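Local coordinates for periplasmic iron-binding protein (Synechocystis sp., PDB 2VOZ), which probably serves as the periplasmic substrate-binding component of an ABC transporter that imports ferric iron into the cell, at residues Gly106-Arg111 / Tyr284-Asp289; Tyr169-Thr174 / Pro334-Leu339; Tyr226-Gln231 / Asp310-Ala315. One frame throughout, in Å; residues are numbered along the deposited sequence.

Contact 1: residues Gly106-Arg111 / Tyr284-Asp289; sequences GKLNER and YLASDD
R111 and D288 meet with their side chains crossing at about a right angle, the guanidinium of R111 presenting its edge while its plane and that of the carboxylate stand 48° apart. Two nitrogens of the arginine grip a single backbone oxygen side-on: NE of R111 lies 2.9 Å from O of A286, above the carbonyl plane, and NH2 of R111 lies 2.7 Å from the same O of A286, here within that plane. NH2 of R111 also reaches OD1 of D288 at 2.6 Å, a salt bridge that approaches the carboxylate from above its plane. Both acceptors lie in the guanidinium plane, which fixes the rotation of the group. The chain runs extended at chi2 and bends at chi3 (60°), which swings the guanidinium across to A286 and D288. Arginine suits this place because one flat group can serve a carbonyl and a carboxylate together. Beside the polar grip, CD2 of L108 touches CB of A286 at 4.0 Å; the alanine in the turn presents just a methyl to the leucine. At the turn, OG of S287, the N-cap residue of helix 288-297, bonds O of Y284 at 2.7 Å. Helix 106-111 thus packs against the junction of helices 275-285 and 288-297, with L108 on Y124 and A286 on F126 of strand 124-136.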
loop_
_atom_site.group_PDB
_atom_site.type_symbol
_atom_site.label_atom_id
_atom_site.label_comp_id
_atom_site.label_asym_id
_atom_site.label_seq_id
_atom_site.Cartn_x
_atom_site.Cartn_y
_atom_site.Cartn_z
ATOM N N GLY B 106 26.695 -26.747 -5.042
ATOM C CA GLY B 106 27.997 -26.211 -4.692
ATOM C C GLY B 106 27.977 -24.797 -4.150
ATOM O O GLY B 106 28.561 -24.563 -3.111
ATOM N N LYS B 107 27.309 -23.866 -4.845
ATOM C CA LYS B 107 27.244 -22.472 -4.394
ATOM C C LYS B 107 26.609 -22.327 -3.024
ATOM O O LYS B 107 27.119 -21.607 -2.182
ATOM C CB LYS B 107 26.524 -21.564 -5.396
ATOM C CG LYS B 107 27.321 -21.238 -6.638
ATOM N N LEU B 108 25.487 -23.007 -2.790
ATOM C CA LEU B 108 24.861 -22.927 -1.478
ATOM C C LEU B 108 25.748 -23.501 -0.416
ATOM O O LEU B 108 25.905 -22.919 0.655
ATOM C CB LEU B 108 23.519 -23.662 -1.463
ATOM C CG LEU B 108 22.408 -23.094 -2.342
ATOM C CD1 LEU B 108 21.165 -23.982 -2.237
ATOM C CD2 LEU B 108 22.069 -21.616 -1.991
ATOM N N ASN B 109 26.349 -24.658 -0.696
ATOM C CA ASN B 109 27.223 -25.249 0.312
ATOM C C ASN B 109 28.435 -24.378 0.640
ATOM O O ASN B 109 28.835 -24.270 1.804
ATOM C CB ASN B 109 27.696 -26.631 -0.115
ATOM C CG ASN B 109 26.586 -27.657 -0.108
ATOM O OD1 ASN B 109 26.724 -28.724 -0.724
ATOM N ND2 ASN B 109 25.481 -27.350 0.555
ATOM N N GLU B 110 29.020 -23.775 -0.388
ATOM C CA GLU B 110 30.219 -22.966 -0.178
ATOM C C GLU B 110 29.899 -21.667 0.546
ATOM O O GLU B 110 30.709 -21.186 1.380
ATOM C CB GLU B 110 30.902 -22.672 -1.506
ATOM C CG GLU B 110 31.532 -23.892 -2.150
ATOM C CD GLU B 110 32.883 -24.280 -1.558
ATOM O OE1 GLU B 110 33.277 -25.450 -1.772
ATOM O OE2 GLU B 110 33.542 -23.427 -0.908
ATOM N N ARG B 111 28.718 -21.103 0.282
ATOM C CA ARG B 111 28.426 -19.749 0.773
ATOM C C ARG B 111 27.672 -19.692 2.087
ATOM O O ARG B 111 28.002 -18.885 2.954
ATOM C CB ARG B 111 27.662 -18.945 -0.283
ATOM C CG ARG B 111 28.521 -18.674 -1.527
ATOM C CD ARG B 111 27.737 -18.002 -2.664
ATOM N NE ARG B 111 27.204 -16.712 -2.212
ATOM C CZ ARG B 111 27.917 -15.588 -2.071
ATOM N NH1 ARG B 111 29.216 -15.568 -2.375
ATOM N NH2 ARG B 111 27.327 -14.477 -1.631
ATOM N N TYR B 284 20.622 -17.532 -6.117
ATOM C CA TYR B 284 20.488 -16.099 -6.240
ATOM C C TYR B 284 20.256 -15.432 -4.876
ATOM O O TYR B 284 20.896 -14.436 -4.570
ATOM C CB TYR B 284 19.367 -15.760 -7.225
ATOM C CG TYR B 284 18.976 -14.301 -7.197
ATOM C CD1 TYR B 284 19.812 -13.316 -7.756
ATOM C CD2 TYR B 284 17.742 -13.917 -6.630
ATOM C CE1 TYR B 284 19.448 -11.978 -7.721
ATOM C CE2 TYR B 284 17.364 -12.559 -6.597
ATOM C CZ TYR B 284 18.216 -11.616 -7.165
ATOM O OH TYR B 284 17.804 -10.279 -7.117
ATOM N N LEU B 285 19.350 -15.975 -4.060
ATOM C CA LEU B 285 19.096 -15.402 -2.751
ATOM C C LEU B 285 20.349 -15.403 -1.871
ATOM O O LEU B 285 20.427 -14.623 -0.919
ATOM C CB LEU B 285 18.012 -16.219 -2.053
ATOM C CG LEU B 285 16.547 -15.978 -2.383
ATOM C CD1 LEU B 285 15.732 -16.665 -1.302
ATOM C CD2 LEU B 285 16.203 -14.491 -2.420
ATOM N N ALA B 286 21.290 -16.313 -2.158
ATOM C CA ALA B 286 22.568 -16.372 -1.419
ATOM C C ALA B 286 23.648 -15.448 -2.013
ATOM O O ALA B 286 24.769 -15.363 -1.492
ATOM C CB ALA B 286 23.096 -17.795 -1.383
ATOM N N SER B 287 23.340 -14.763 -3.099
ATOM C CA SER B 287 24.323 -13.857 -3.704
ATOM C C SER B 287 24.489 -12.560 -2.888
ATOM O O SER B 287 23.573 -12.173 -2.122
ATOM C CB SER B 287 23.929 -13.568 -5.158
ATOM O OG SER B 287 22.836 -12.690 -5.207
ATOM N N ASP B 288 25.630 -11.869 -3.032
ATOM C CA ASP B 288 25.867 -10.677 -2.193
ATOM C C ASP B 288 24.853 -9.579 -2.403
ATOM O O ASP B 288 24.458 -8.926 -1.434
ATOM C CB ASP B 288 27.267 -10.095 -2.474
ATOM C CG ASP B 288 28.388 -10.995 -2.018
ATOM O OD1 ASP B 288 28.157 -12.010 -1.330
ATOM O OD2 ASP B 288 29.553 -10.638 -2.345
ATOM N N ASP B 289 24.482 -9.365 -3.669
ATOM C CA ASP B 289 23.548 -8.290 -4.081
ATOM C C ASP B 289 22.205 -8.522 -3.366
ATOM O O ASP B 289 21.695 -7.686 -2.605
ATOM C CB ASP B 289 23.312 -8.407 -5.604
ATOM C CG ASP B 289 24.329 -7.634 -6.424
ATOM O OD1 ASP B 289 25.351 -7.153 -5.844
ATOM O OD2 ASP B 289 24.115 -7.515 -7.662
#

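Contact 2: residues Tyr169-Thr174 / Pro334-Leu339; sequences YNLSLT and PDSARL
In the conformer described here, the hydroxyl OG of S336 donates to the backbone O of L171 at 2.9 Å, joining two helices in the bilobal fold of a periplasmic binding protein. Helix 168-181 carries the iron-binding residue Y169 at its start, and helix 333-342 lies near the C-terminus of the chain; the axes of segments 169-174 and 334-339 come within 8.4 Å, at 103° between their directions. The bond lies in the carbonyl plane and uses a lone pair of O of L171, approaching from the side with a C=O...donor angle of 110°. That lets an oxygen of one helix accept from a neighbouring helix. The torsion of S336 in this conformer, with OG anti to its own backbone nitrogen (chi1 168°), extends the hydroxyl toward helix 168-181. Serine fits here because it is small enough for close approach and still brings a donor to a buried carbonyl. T174 supplies the apolar wall beside it: CB and CG2 of the branched threonine lie against OG of S336, with CB of T174 3.2 Å from that oxygen. The CA atoms of T174 and S336 are only 5.6 Å apart. One turn earlier in helix 168-181, L171 lays one methyl branch against helix 333-342, its long side chain spanning the distance to A337. M340 and L190 add cover round T174, and L190 also meets L339. The amide of N170 leads away from the crossing to R131, while Y169 probably hydrogen-bonds Y226 through its hydroxyl. The apolar end of the crossing is made by CD2 of L171, which rests 3.7 Å from CB of A337.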
loop_
_atom_site.group_PDB
_atom_site.type_symbol
_atom_site.label_atom_id
_atom_site.label_comp_id
_atom_site.label_asym_id
_atom_site.label_seq_id
_atom_site.Cartn_x
_atom_site.Cartn_y
_atom_site.Cartn_z
ATOM N N TYR B 169 9.171 -18.514 18.024
ATOM C CA TYR B 169 10.476 -18.016 18.485
ATOM C C TYR B 169 10.852 -18.569 19.869
ATOM O O TYR B 169 12.019 -18.881 20.128
ATOM C CB TYR B 169 10.517 -16.486 18.598
ATOM C CG TYR B 169 9.933 -15.741 17.418
ATOM C CD1 TYR B 169 10.006 -16.248 16.131
ATOM C CD2 TYR B 169 9.317 -14.501 17.628
ATOM C CE1 TYR B 169 9.454 -15.521 15.060
ATOM C CE2 TYR B 169 8.791 -13.784 16.575
ATOM C CZ TYR B 169 8.853 -14.301 15.326
ATOM O OH TYR B 169 8.297 -13.560 14.297
ATOM N N ASN B 170 9.876 -18.652 20.755
ATOM C CA ASN B 170 10.082 -19.241 22.086
ATOM C C ASN B 170 10.321 -20.727 21.993
ATOM O O ASN B 170 11.229 -21.246 22.644
ATOM C CB ASN B 170 8.868 -18.984 22.974
ATOM C CG ASN B 170 8.791 -17.569 23.466
ATOM O OD1 ASN B 170 9.798 -16.828 23.515
ATOM N ND2 ASN B 170 7.572 -17.161 23.815
ATOM N N LEU B 171 9.493 -21.421 21.205
ATOM C CA LEU B 171 9.681 -22.857 20.992
ATOM C C LEU B 171 11.125 -23.121 20.549
ATOM O O LEU B 171 11.786 -24.016 21.060
ATOM C CB LEU B 171 8.719 -23.371 19.912
ATOM C CG LEU B 171 7.269 -23.608 20.390
ATOM C CD1 LEU B 171 6.308 -23.834 19.220
ATOM C CD2 LEU B 171 7.206 -24.762 21.367
ATOM N N SER B 172 11.616 -22.299 19.622
ATOM C CA SER B 172 12.969 -22.505 19.125
ATOM C C SER B 172 14.078 -22.182 20.140
ATOM O O SER B 172 15.110 -22.902 20.205
ATOM C CB SER B 172 13.161 -21.755 17.790
ATOM O OG SER B 172 12.372 -22.412 16.782
ATOM N N LEU B 173 13.889 -21.131 20.941
ATOM C CA LEU B 173 14.864 -20.835 21.978
ATOM C C LEU B 173 14.933 -21.967 22.976
ATOM O O LEU B 173 16.023 -22.423 23.334
ATOM C CB LEU B 173 14.565 -19.529 22.678
ATOM C CG LEU B 173 15.514 -19.167 23.819
ATOM C CD1 LEU B 173 16.976 -19.055 23.393
ATOM C CD2 LEU B 173 15.050 -17.847 24.467
ATOM N N THR B 174 13.778 -22.462 23.392
ATOM C CA THR B 174 13.798 -23.554 24.359
ATOM C C THR B 174 14.388 -24.816 23.740
ATOM O O THR B 174 15.147 -25.536 24.385
ATOM C CB THR B 174 12.403 -23.827 24.862
ATOM O OG1 THR B 174 11.897 -22.683 25.594
ATOM C CG2 THR B 174 12.368 -25.074 25.758
ATOM N N PRO B 334 8.906 -30.513 19.517
ATOM C CA PRO B 334 7.853 -31.155 20.344
ATOM C C PRO B 334 8.208 -31.199 21.848
ATOM O O PRO B 334 7.350 -30.966 22.710
ATOM C CB PRO B 334 7.753 -32.573 19.760
ATOM C CG PRO B 334 8.349 -32.491 18.380
ATOM C CD PRO B 334 9.419 -31.426 18.479
ATOM N N ASP B 335 9.478 -31.455 22.126
ATOM C CA ASP B 335 10.011 -31.515 23.480
ATOM C C ASP B 335 9.827 -30.152 24.160
ATOM O O ASP B 335 9.461 -30.085 25.327
ATOM C CB ASP B 335 11.496 -31.882 23.437
ATOM C CG ASP B 335 11.813 -33.084 22.465
ATOM O OD1 ASP B 335 12.371 -34.055 23.002
ATOM O OD2 ASP B 335 11.553 -33.066 21.203
ATOM N N SER B 336 10.105 -29.089 23.410
ATOM C CA SER B 336 10.013 -27.706 23.903
ATOM C C SER B 336 8.570 -27.372 24.282
ATOM O O SER B 336 8.307 -26.786 25.324
ATOM C CB SER B 336 10.504 -26.760 22.798
ATOM O OG SER B 336 10.194 -25.415 23.094
ATOM N N ALA B 337 7.637 -27.723 23.396
ATOM C CA ALA B 337 6.225 -27.411 23.652
ATOM C C ALA B 337 5.745 -28.173 24.879
ATOM O O ALA B 337 5.032 -27.645 25.732
ATOM C CB ALA B 337 5.397 -27.817 22.442
ATOM N N ARG B 338 6.152 -29.429 24.958
ATOM C CA ARG B 338 5.762 -30.259 26.109
ATOM C C ARG B 338 6.303 -29.692 27.431
ATOM O O ARG B 338 5.575 -29.577 28.421
ATOM C CB ARG B 338 6.244 -31.692 25.871
ATOM C CG ARG B 338 6.070 -32.632 27.086
ATOM C CD ARG B 338 6.327 -34.091 26.639
ATOM N NE ARG B 338 7.689 -34.265 26.117
ATOM C CZ ARG B 338 8.824 -34.187 26.804
ATOM N NH1 ARG B 338 8.830 -33.903 28.109
ATOM N NH2 ARG B 338 9.983 -34.419 26.157
ATOM N N LEU B 339 7.585 -29.362 27.462
ATOM C CA LEU B 339 8.215 -28.904 28.689
ATOM C C LEU B 339 7.723 -27.515 29.058
ATOM O O LEU B 339 7.465 -27.236 30.217
ATOM C CB LEU B 339 9.726 -28.855 28.509
ATOM C CG LEU B 339 10.550 -30.120 28.614
ATOM C CD1 LEU B 339 12.023 -29.667 28.583
ATOM C CD2 LEU B 339 10.271 -30.889 29.908
#

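Contact 3: residues Tyr226-Gln231 / Asp310-Ala315; sequences YYIRLQ and DPVLAA
I228 wedges its branches against V312 and L313, forming the tight, buried part of the contact. CG2 of I228 lies 3.7 Å from CG1 of V312, and these side chains slide past each other in opposite directions. With L313 the crossing is nearly at a right angle: CG1 of I228 meets CD1 of L313 at 3.8 Å, while CD1 of I228 comes to 3.7 Å from CA of L313. The isoleucine sets CG2 anti to its backbone nitrogen and CG1 beside it (chi1 -47°), so its two branches reach different partners. Beta-branched and apolar, it suits a place that must fill two directions at once. The partly exposed side is formed by Q231, whose extended chain runs past V312, with CG1 of V312 3.5 Å from OE1 of Q231. No direct hydrogen bond joins the segments here; instead a water accepts from NE2 of Q231 at 3.0 Å and donates to O of V312 at 2.8 Å. Glutamine thus combines an apolar stem, which packs on valine, with an amide that can use water, and its OE1 bonds H316. The short helix 311-314 is started by D310, whose OD1 caps it, accepting from N of L313 at 3.2 Å through its anti lone pair and, more weakly, from N of V312. OD2 of D310 forms a salt bridge with K232, a second tie to the end of helix 224-232. That helix begins among the iron-binding residues Y225 and Y226; with L230 packed on helix 236-244 and Y226 on helix 205-213, its I228 and Q231 flank faces helix 311-314.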
loop_
_atom_site.group_PDB
_atom_site.type_symbol
_atom_site.label_atom_id
_atom_site.label_comp_id
_atom_site.label_asym_id
_atom_site.label_seq_id
_atom_site.Cartn_x
_atom_site.Cartn_y
_atom_site.Cartn_z
ATOM N N TYR B 226 13.028 -6.208 16.170
ATOM C CA TYR B 226 11.961 -5.387 16.716
ATOM C C TYR B 226 12.474 -4.104 17.315
ATOM O O TYR B 226 11.801 -3.073 17.229
ATOM C CB TYR B 226 11.172 -6.156 17.774
ATOM C CG TYR B 226 10.453 -7.317 17.170
ATOM C CD1 TYR B 226 9.402 -7.109 16.257
ATOM C CD2 TYR B 226 10.820 -8.620 17.505
ATOM C CE1 TYR B 226 8.745 -8.193 15.673
ATOM C CE2 TYR B 226 10.161 -9.708 16.926
ATOM C CZ TYR B 226 9.125 -9.481 16.029
ATOM O OH TYR B 226 8.496 -10.565 15.439
ATOM N N TYR B 227 13.654 -4.153 17.932
ATOM C CA TYR B 227 14.207 -2.933 18.489
ATOM C C TYR B 227 14.693 -1.975 17.392
ATOM O O TYR B 227 14.533 -0.754 17.508
ATOM C CB TYR B 227 15.314 -3.289 19.460
ATOM C CG TYR B 227 15.842 -2.124 20.281
ATOM C CD1 TYR B 227 15.256 -1.774 21.508
ATOM C CD2 TYR B 227 16.916 -1.382 19.834
ATOM C CE1 TYR B 227 15.752 -0.719 22.272
ATOM C CE2 TYR B 227 17.423 -0.323 20.590
ATOM C CZ TYR B 227 16.845 -0.003 21.809
ATOM O OH TYR B 227 17.377 1.061 22.515
ATOM N N ILE B 228 15.236 -2.549 16.324
ATOM C CA ILE B 228 15.682 -1.732 15.181
ATOM C C ILE B 228 14.493 -0.976 14.610
ATOM O O ILE B 228 14.620 0.206 14.266
ATOM C CB ILE B 228 16.452 -2.566 14.121
ATOM C CG1 ILE B 228 17.514 -3.476 14.767
ATOM C CG2 ILE B 228 17.064 -1.614 13.063
ATOM C CD1 ILE B 228 18.548 -2.703 15.650
ATOM N N ARG B 229 13.312 -1.615 14.546
ATOM C CA ARG B 229 12.103 -0.912 14.068
ATOM C C ARG B 229 11.825 0.303 14.894
ATOM O O ARG B 229 11.544 1.346 14.354
ATOM C CB ARG B 229 10.845 -1.774 14.162
ATOM C CG ARG B 229 10.829 -2.861 13.188
ATOM C CD ARG B 229 9.526 -3.643 13.298
ATOM N NE ARG B 229 9.682 -4.902 12.587
ATOM C CZ ARG B 229 8.779 -5.875 12.603
ATOM N NH1 ARG B 229 9.036 -6.991 11.944
ATOM N NH2 ARG B 229 7.616 -5.714 13.252
ATOM N N LEU B 230 11.878 0.138 16.216
ATOM C CA LEU B 230 11.582 1.239 17.143
ATOM C C LEU B 230 12.596 2.382 16.951
ATOM O O LEU B 230 12.188 3.537 16.875
ATOM C CB LEU B 230 11.602 0.753 18.595
ATOM C CG LEU B 230 10.443 -0.196 18.932
ATOM C CD1 LEU B 230 10.627 -0.723 20.383
ATOM C CD2 LEU B 230 9.102 0.522 18.792
ATOM N N GLN B 231 13.886 2.043 16.776
ATOM C CA GLN B 231 14.934 3.052 16.581
ATOM C C GLN B 231 14.656 3.874 15.309
ATOM O O GLN B 231 14.886 5.097 15.259
ATOM C CB GLN B 231 16.300 2.378 16.495
ATOM C CG GLN B 231 16.817 1.837 17.838
ATOM C CD GLN B 231 18.211 1.309 17.680
ATOM O OE1 GLN B 231 18.406 0.123 17.379
ATOM N NE2 GLN B 231 19.205 2.193 17.848
ATOM N N ASP B 310 22.681 -3.599 8.022
ATOM C CA ASP B 310 22.005 -2.343 8.195
ATOM C C ASP B 310 22.748 -1.540 9.271
ATOM O O ASP B 310 23.062 -2.099 10.323
ATOM C CB ASP B 310 20.569 -2.574 8.659
ATOM C CG ASP B 310 19.849 -1.270 8.937
ATOM O OD1 ASP B 310 19.980 -0.732 10.063
ATOM O OD2 ASP B 310 19.154 -0.801 8.017
ATOM N N PRO B 311 23.059 -0.275 9.005
ATOM C CA PRO B 311 23.887 0.504 9.962
ATOM C C PRO B 311 23.322 0.594 11.385
ATOM O O PRO B 311 24.093 0.532 12.351
ATOM C CB PRO B 311 23.982 1.892 9.322
ATOM C CG PRO B 311 23.550 1.745 7.923
ATOM C CD PRO B 311 22.737 0.496 7.780
ATOM N N VAL B 312 22.004 0.774 11.515
ATOM C CA VAL B 312 21.357 0.829 12.833
ATOM C C VAL B 312 21.552 -0.510 13.571
ATOM O O VAL B 312 21.905 -0.542 14.758
ATOM C CB VAL B 312 19.850 1.191 12.710
ATOM C CG1 VAL B 312 19.197 1.250 14.118
ATOM C CG2 VAL B 312 19.691 2.572 12.050
ATOM N N LEU B 313 21.338 -1.622 12.873
ATOM C CA LEU B 313 21.554 -2.935 13.485
ATOM C C LEU B 313 23.045 -3.114 13.814
ATOM O O LEU B 313 23.384 -3.564 14.900
ATOM C CB LEU B 313 21.065 -4.033 12.533
ATOM C CG LEU B 313 21.322 -5.468 12.972
ATOM C CD1 LEU B 313 20.604 -5.724 14.346
ATOM C CD2 LEU B 313 20.791 -6.398 11.893
ATOM N N ALA B 314 23.919 -2.733 12.876
ATOM C CA ALA B 314 25.370 -2.946 13.021
ATOM C C ALA B 314 25.931 -2.161 14.212
ATOM O O ALA B 314 26.917 -2.585 14.804
ATOM C CB ALA B 314 26.103 -2.566 11.738
ATOM N N ALA B 315 25.294 -1.042 14.564
ATOM C CA ALA B 315 25.790 -0.181 15.671
ATOM C C ALA B 315 25.631 -0.854 17.035
ATOM O O ALA B 315 26.176 -0.374 18.038
ATOM C CB ALA B 315 25.115 1.146 15.663
HETATM O O HOH W 1 21.893 1.428 16.787
#

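Overall arrangement
The three contacts are spread through the two-lobed binding-protein fold, their centres 25 to 30 Å apart. Strand 124-136 runs past all of them: Y124 and F126 touch contact 1, R129 and R131 contact 2, and Y134 meets Y227 of contact 3. Along the chain the first segments come in the order 106-111, 169-174 and 226-231, and the partners follow as 284-289, 310-315 and 334-339, so contact 3 lies between the halves of contact 2, whereas contact 1 interleaves with both. Contacts 2 and 3 hold the helices that carry Y169 and Y226, iron-binding tyrosines whose hydroxyls probably hydrogen-bond; contact 1 lies away from the metal site. Contacts 1 and 3 both touch the second subunit.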